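Local coordinates for putative capsular polysaccharide biosynthesis protein (Streptococcus pneumoniae serotype 4, PDB 6EWJ) that probably acts as a pyridoxal phosphate-dependent sugar aminotransferase in the biosynthesis of pneumococcal teichoic acid, at residues L68-I71 and L72-L75; S162-Q165 and K166-N169; L284-R287 and R288-I291. All coordinates share one frame; numbering follows the deposited sequence.

All three contacts are local, within one helix, between side chains three to five residues apart, but they occupy different places in the fold. Contact 1 is core: helix 64-74 lies among the strands and helices of the large domain, and its one salt bridge sits on a partly exposed flank. Contact 2, the short helix 163-168, is only partly buried and rests directly on contact 1, where L75 O receives both S162 OG and Q165 NE2. Contact 3, also partly buried, stands apart on the long helix 268-299, its centre about 33 Å from that of contact 1 and across the chain's centre. Its chemistry is mostly polar, with R287 reaching D391 at the start of helix 391-409 and R288 the carbonyl of R318.

Contact 1 (L68-I71 and L72-L75); sequences LELI and LRVL
Helix 64-74 begins with A64 and T65, which bind pyridoxal 5'-phosphate in this protein, although the cofactor is absent from this apo chain, and E69 and R73 form a salt bridge one turn apart on its flank. The two side chains run side by side and point the same way. R73 reaches back with an extended chain and presents the NE side of its guanidinium, so that NH2 at 2.8 Å and NE at 3.1 Å both donate to E69 OE2. This oxygen lies close to the guanidinium plane and is approached from its anti side, while the carboxylate plane is turned 40° against the guanidinium. E69 reaches the arginine with CG anti to its own backbone N (chi1 -165°). The other oxygen, OE1, is hydrogen-bonded to H99 ND1, which engages both oxygens of the carboxylate and should limit its rotation.

The backbone beneath is regular helix, with L72 N bonded to L68 O at 3.1 Å and L75 N to I71 O at 2.9 Å. On the buried side I71 and L75 also lie alongside one another, I71 CG2 meeting L75 CD1 at 4.1 Å. V74 tucks CG2 against the oxygen of L70, 3.2 Å away.

Leucines and isoleucine fill the interior around this turn: L68 and I71 rest on V174 of strand 172-177, and I71 and L75 on F196 of strand 196-200. Helix 225-236 covers L70, I71 and V74, whereas helix 92-99 packs V96 against L68, E69 and L72, so the helix is wedged between the central sheet and two further helices.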
loop_
_atom_site.group_PDB
_atom_site.type_symbol
_atom_site.label_atom_id
_atom_site.label_comp_id
_atom_site.label_asym_id
_atom_site.label_seq_id
_atom_site.Cartn_x
_atom_site.Cartn_y
_atom_site.Cartn_z
ATOM N N LEU A 68 -7.738 5.882 5.967
ATOM C CA LEU A 68 -8.003 6.175 7.378
ATOM C C LEU A 68 -6.691 6.399 8.149
ATOM O O LEU A 68 -6.533 7.383 8.889
ATOM C CB LEU A 68 -8.820 5.054 8.015
ATOM C CG LEU A 68 -9.586 5.304 9.311
ATOM C CD1 LEU A 68 -10.491 6.538 9.269
ATOM C CD2 LEU A 68 -10.390 4.045 9.679
ATOM N N GLU A 69 -5.715 5.532 7.952
ATOM C CA GLU A 69 -4.389 5.799 8.531
ATOM C C GLU A 69 -3.842 7.168 8.162
ATOM O O GLU A 69 -3.275 7.876 9.033
ATOM C CB GLU A 69 -3.347 4.688 8.199
ATOM C CG GLU A 69 -2.118 4.783 9.075
ATOM C CD GLU A 69 -1.247 3.509 9.116
ATOM O OE1 GLU A 69 -1.757 2.386 8.887
ATOM O OE2 GLU A 69 -0.038 3.611 9.429
ATOM N N LEU A 70 -3.874 7.510 6.867
ATOM C CA LEU A 70 -3.288 8.797 6.444
ATOM C C LEU A 70 -3.995 9.984 7.051
ATOM O O LEU A 70 -3.351 10.961 7.405
ATOM C CB LEU A 70 -3.179 8.931 4.934
ATOM C CG LEU A 70 -2.097 8.038 4.273
ATOM C CD1 LEU A 70 -1.868 8.527 2.855
ATOM C CD2 LEU A 70 -0.781 7.969 5.039
ATOM N N ILE A 71 -5.310 9.894 7.194
ATOM C CA ILE A 71 -6.058 10.945 7.888
ATOM C C ILE A 71 -5.476 11.154 9.303
ATOM O O ILE A 71 -5.169 12.277 9.713
ATOM C CB ILE A 71 -7.573 10.615 7.945
ATOM C CG1 ILE A 71 -8.164 10.667 6.526
ATOM C CG2 ILE A 71 -8.295 11.584 8.876
ATOM C CD1 ILE A 71 -9.552 10.083 6.388
ATOM N N LEU A 72 -5.318 10.036 10.027
ATOM C CA LEU A 72 -4.713 10.106 11.328
ATOM C C LEU A 72 -3.323 10.676 11.289
ATOM O O LEU A 72 -2.962 11.458 12.162
ATOM C CB LEU A 72 -4.706 8.734 12.007
ATOM C CG LEU A 72 -6.047 8.086 12.301
ATOM C CD1 LEU A 72 -5.782 6.801 13.085
ATOM C CD2 LEU A 72 -6.979 9.008 13.061
ATOM N N ARG A 73 -2.513 10.283 10.295
ATOM C CA ARG A 73 -1.155 10.822 10.212
ATOM C C ARG A 73 -1.127 12.311 9.818
ATOM O O ARG A 73 -0.284 13.063 10.302
ATOM C CB ARG A 73 -0.264 9.990 9.294
ATOM C CG ARG A 73 -0.038 8.589 9.814
ATOM C CD ARG A 73 0.889 7.787 8.930
ATOM N NE ARG A 73 1.100 6.465 9.502
ATOM C CZ ARG A 73 1.892 6.157 10.518
ATOM N NH1 ARG A 73 2.664 7.051 11.129
ATOM N NH2 ARG A 73 1.938 4.890 10.929
ATOM N N VAL A 74 -2.087 12.751 9.009
ATOM C CA VAL A 74 -2.182 14.188 8.630
ATOM C C VAL A 74 -2.562 14.999 9.896
ATOM O O VAL A 74 -1.951 16.031 10.211
ATOM C CB VAL A 74 -3.184 14.399 7.497
ATOM C CG1 VAL A 74 -3.607 15.859 7.386
ATOM C CG2 VAL A 74 -2.608 13.865 6.179
ATOM N N LEU A 75 -3.506 14.462 10.665
ATOM C CA LEU A 75 -3.841 15.045 11.973
ATOM C C LEU A 75 -2.736 14.957 13.056
ATOM O O LEU A 75 -2.874 15.568 14.122
ATOM C CB LEU A 75 -5.133 14.407 12.488
ATOM C CG LEU A 75 -6.379 14.694 11.658
ATOM C CD1 LEU A 75 -7.530 13.881 12.183
ATOM C CD2 LEU A 75 -6.713 16.190 11.637
#

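Contact 2 (S162-Q165 and K166-N169)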
loop_
_atom_site.group_PDB
_atom_site.type_symbol
_atom_site.label_atom_id
_atom_site.label_comp_id
_atom_site.label_asym_id
_atom_site.label_seq_id
_atom_site.Cartn_x
_atom_site.Cartn_y
_atom_site.Cartn_z
ATOM N N SER A 162 -1.014 19.823 17.305
ATOM C CA SER A 162 -0.485 19.770 15.941
ATOM C C SER A 162 -1.137 20.883 15.131
ATOM O O SER A 162 -2.149 21.448 15.574
ATOM C CB SER A 162 -0.798 18.427 15.276
ATOM O OG SER A 162 -2.166 18.346 14.887
ATOM N N LYS A 163 -0.584 21.168 13.951
ATOM C CA LYS A 163 -1.132 22.178 13.065
ATOM C C LYS A 163 -2.639 22.009 12.870
ATOM O O LYS A 163 -3.422 22.896 13.213
ATOM C CB LYS A 163 -0.436 22.155 11.709
ATOM C CG LYS A 163 -0.973 23.203 10.733
ATOM C CD LYS A 163 -0.128 23.325 9.478
ATOM C CE LYS A 163 -0.470 22.258 8.467
ATOM N NZ LYS A 163 0.379 22.368 7.236
ATOM N N TRP A 164 -3.038 20.858 12.356
ATOM C CA TRP A 164 -4.431 20.634 11.997
ATOM C C TRP A 164 -5.334 20.516 13.219
ATOM O O TRP A 164 -6.470 20.981 13.186
ATOM C CB TRP A 164 -4.575 19.436 11.060
ATOM C CG TRP A 164 -3.981 19.682 9.724
ATOM C CD1 TRP A 164 -2.927 19.018 9.165
ATOM C CD2 TRP A 164 -4.364 20.699 8.779
ATOM N NE1 TRP A 164 -2.633 19.549 7.929
ATOM C CE2 TRP A 164 -3.495 20.586 7.671
ATOM C CE3 TRP A 164 -5.349 21.700 8.767
ATOM C CZ2 TRP A 164 -3.606 21.413 6.540
ATOM C CZ3 TRP A 164 -5.454 22.526 7.654
ATOM C CH2 TRP A 164 -4.581 22.371 6.550
ATOM N N GLN A 165 -4.824 19.975 14.321
ATOM C CA GLN A 165 -5.622 19.943 15.567
ATOM C C GLN A 165 -5.937 21.338 16.096
ATOM O O GLN A 165 -7.012 21.557 16.662
ATOM C CB GLN A 165 -4.923 19.149 16.668
ATOM C CG GLN A 165 -4.839 17.653 16.400
ATOM C CD GLN A 165 -3.890 16.969 17.379
ATOM O OE1 GLN A 165 -3.780 17.371 18.539
ATOM N NE2 GLN A 165 -3.159 15.976 16.896
ATOM N N LYS A 166 -4.967 22.247 15.982
ATOM C CA LYS A 166 -5.201 23.653 16.345
ATOM C C LYS A 166 -6.244 24.302 15.471
ATOM O O LYS A 166 -7.007 25.112 15.961
ATOM C CB LYS A 166 -3.928 24.498 16.415
ATOM C CG LYS A 166 -4.013 25.658 17.387
ATOM C CD LYS A 166 -2.674 26.323 17.762
ATOM C CE LYS A 166 -1.423 25.429 17.863
ATOM N NZ LYS A 166 -0.677 25.320 16.577
ATOM N N ALA A 167 -6.265 23.951 14.184
ATOM C CA ALA A 167 -7.195 24.561 13.211
ATOM C C ALA A 167 -8.663 24.296 13.618
ATOM O O ALA A 167 -9.509 25.189 13.665
ATOM C CB ALA A 167 -6.886 24.024 11.804
ATOM N N PHE A 168 -8.957 23.025 13.820
ATOM C CA PHE A 168 -10.251 22.586 14.343
ATOM C C PHE A 168 -10.566 23.107 15.738
ATOM O O PHE A 168 -11.641 23.642 16.006
ATOM C CB PHE A 168 -10.294 21.041 14.220
ATOM C CG PHE A 168 -10.602 20.566 12.840
ATOM C CD1 PHE A 168 -9.579 20.275 11.943
ATOM C CD2 PHE A 168 -11.914 20.468 12.398
ATOM C CE1 PHE A 168 -9.873 19.852 10.667
ATOM C CE2 PHE A 168 -12.213 20.041 11.122
ATOM C CZ PHE A 168 -11.182 19.728 10.255
ATOM N N ASN A 169 -9.596 22.960 16.607
ATOM C CA ASN A 169 -9.709 23.207 18.012
ATOM C C ASN A 169 -10.767 22.429 18.826
ATOM O O ASN A 169 -11.240 22.880 19.871
ATOM C CB ASN A 169 -9.689 24.697 18.388
ATOM C CG ASN A 169 -8.771 24.950 19.582
ATOM O OD1 ASN A 169 -9.218 25.195 20.707
ATOM N ND2 ASN A 169 -7.466 24.785 19.350
#
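S162 is the N-cap of helix 163-168: its OG accepts the backbone N-H of Q165 at 3.2 Å, and its own carbonyl O takes K166 N at 3.0 Å to start the helical hydrogen bonds. The same hydroxyl is hydrogen-bonded to L75 O, which Q165 NE2 also reaches, so the cap joins this short helix to L75 of contact 1. The series continues from A167 N to K163 O and from F168 N to W164 O, and closes with N169 N on Q165 O at 2.9 Å. At N169 the backbone turns to positive phi (58°) and leaves the helix.

Further out, K163 forms salt bridges through NZ with E227 and E231, and its CE sits 3.4 Å above one face of the W164 indole, offset toward the rim. E231 also accepts the indole N-H, NE1, which holds the ring against helix 225-236, where E227 and M228 are in contact with it. W164 swings its ring out with CG anti to the carbonyl carbon (chi1 -68°), and CE3 then meets the A167 methyl, CB, at 4.1 Å. F168 packs against D195 and N220 of the surrounding loops. Its ring turns an edge to the preceding turn, with CD1 3.4 Å from W164 O, which lies near the ring plane.

Contact 3 (L284-R287 and R288-I291); sequences LLQR and RKDI
I291 lies across the guanidinium of R287 one turn away, its CG1 poised over the centre of one face and 3.7 Å from CZ. The two side chains cross at about a right angle, so the flat group rests on aliphatic carbon. R287 gets there by a bend: CG is anti to the backbone N and chi2 of 57° bends the chain along the helix toward the next turn, where CD1 of I291 lies 3.8 Å from NE. On the neighbouring flank Q286 bends in the same manner and sends NE2 to D290 OD1 at 2.9 Å. That bond is far from straight, with an N-H...O angle of 131°, and it meets the oxygen on its syn side, 32° out of the carboxylate plane. K289 runs beside this pair, its CD 3.8 Å from Q286 NE2.

Beneath these side chains the helix backbone is regular, R288 N bonding L284 O and I291 N bonding R287 O, each at 3.0 Å. Partners beyond the turn fix the arginine ends: R287 NH2 bridges to D391 and also donates to L389 O, while R288 NH1 donates to R318 O. The R288 side chain comes within about 7 Å of that of K205, the predicted cofactor-bearing lysine. This part of helix 268-299 is thus fastened through R287 to the start of helix 391-409 and its preceding loop, with L284 packed on T387 and I291 on L385.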
loop_
_atom_site.group_PDB
_atom_site.type_symbol
_atom_site.label_atom_id
_atom_site.label_comp_id
_atom_site.label_asym_id
_atom_site.label_seq_id
_atom_site.Cartn_x
_atom_site.Cartn_y
_atom_site.Cartn_z
ATOM N N LEU A 284 -26.441 0.782 -10.256
ATOM C CA LEU A 284 -26.084 -0.236 -9.221
ATOM C C LEU A 284 -26.805 0.021 -7.907
ATOM O O LEU A 284 -27.365 -0.875 -7.306
ATOM C CB LEU A 284 -24.578 -0.294 -9.019
ATOM C CG LEU A 284 -23.810 -0.780 -10.248
ATOM C CD1 LEU A 284 -22.295 -0.681 -10.042
ATOM C CD2 LEU A 284 -24.154 -2.201 -10.676
ATOM N N LEU A 285 -26.808 1.279 -7.501
ATOM C CA LEU A 285 -27.526 1.714 -6.335
ATOM C C LEU A 285 -29.025 1.412 -6.452
ATOM O O LEU A 285 -29.639 1.016 -5.473
ATOM C CB LEU A 285 -27.273 3.201 -6.082
ATOM C CG LEU A 285 -25.891 3.613 -5.575
ATOM C CD1 LEU A 285 -25.903 5.106 -5.255
ATOM C CD2 LEU A 285 -25.489 2.830 -4.335
ATOM N N GLN A 286 -29.601 1.626 -7.651
ATOM C CA GLN A 286 -31.035 1.383 -7.878
ATOM C C GLN A 286 -31.356 -0.101 -7.730
ATOM O O GLN A 286 -32.281 -0.464 -7.006
ATOM C CB GLN A 286 -31.475 1.915 -9.260
ATOM C CG GLN A 286 -32.975 1.739 -9.549
ATOM C CD GLN A 286 -33.866 2.431 -8.527
ATOM O OE1 GLN A 286 -33.661 3.600 -8.208
ATOM N NE2 GLN A 286 -34.831 1.698 -7.972
ATOM N N ARG A 287 -30.555 -0.957 -8.367
ATOM C CA ARG A 287 -30.717 -2.407 -8.211
ATOM C C ARG A 287 -30.637 -2.850 -6.741
ATOM O O ARG A 287 -31.477 -3.636 -6.289
ATOM C CB ARG A 287 -29.693 -3.192 -9.031
ATOM C CG ARG A 287 -29.852 -4.717 -8.972
ATOM C CD ARG A 287 -31.217 -5.219 -9.410
ATOM N NE ARG A 287 -31.337 -6.656 -9.168
ATOM C CZ ARG A 287 -32.463 -7.317 -8.873
ATOM N NH1 ARG A 287 -33.649 -6.696 -8.807
ATOM N NH2 ARG A 287 -32.421 -8.636 -8.683
ATOM N N ARG A 288 -29.713 -2.287 -5.974
ATOM C CA ARG A 288 -29.600 -2.640 -4.544
ATOM C C ARG A 288 -30.866 -2.224 -3.752
ATOM O O ARG A 288 -31.336 -2.944 -2.843
ATOM C CB ARG A 288 -28.363 -2.016 -3.913
ATOM C CG ARG A 288 -27.102 -2.610 -4.472
ATOM C CD ARG A 288 -25.831 -1.977 -3.915
ATOM N NE ARG A 288 -24.690 -2.856 -4.208
ATOM C CZ ARG A 288 -24.194 -3.807 -3.403
ATOM N NH1 ARG A 288 -24.686 -4.040 -2.185
ATOM N NH2 ARG A 288 -23.164 -4.519 -3.812
ATOM N N LYS A 289 -31.405 -1.060 -4.103
ATOM C CA LYS A 289 -32.662 -0.587 -3.527
ATOM C C LYS A 289 -33.785 -1.604 -3.746
ATOM O O LYS A 289 -34.487 -1.992 -2.802
ATOM C CB LYS A 289 -33.020 0.785 -4.110
ATOM C CG LYS A 289 -34.308 1.335 -3.516
ATOM C CD LYS A 289 -34.805 2.567 -4.264
ATOM C CE LYS A 289 -35.340 3.610 -3.256
ATOM N NZ LYS A 289 -35.488 4.971 -3.875
ATOM N N ASP A 290 -33.947 -2.021 -4.996
ATOM C CA ASP A 290 -34.968 -3.004 -5.376
ATOM C C ASP A 290 -34.810 -4.337 -4.646
ATOM O O ASP A 290 -35.818 -4.949 -4.285
ATOM C CB ASP A 290 -34.933 -3.264 -6.875
ATOM C CG ASP A 290 -35.286 -2.034 -7.715
ATOM O OD1 ASP A 290 -35.725 -0.985 -7.193
ATOM O OD2 ASP A 290 -35.059 -2.123 -8.940
ATOM N N ILE A 291 -33.568 -4.813 -4.466
ATOM C CA ILE A 291 -33.332 -6.043 -3.701
ATOM C C ILE A 291 -33.707 -5.818 -2.244
ATOM O O ILE A 291 -34.343 -6.678 -1.652
ATOM C CB ILE A 291 -31.869 -6.541 -3.806
ATOM C CG1 ILE A 291 -31.591 -7.006 -5.242
ATOM C CG2 ILE A 291 -31.593 -7.692 -2.826
ATOM C CD1 ILE A 291 -30.140 -7.023 -5.595
#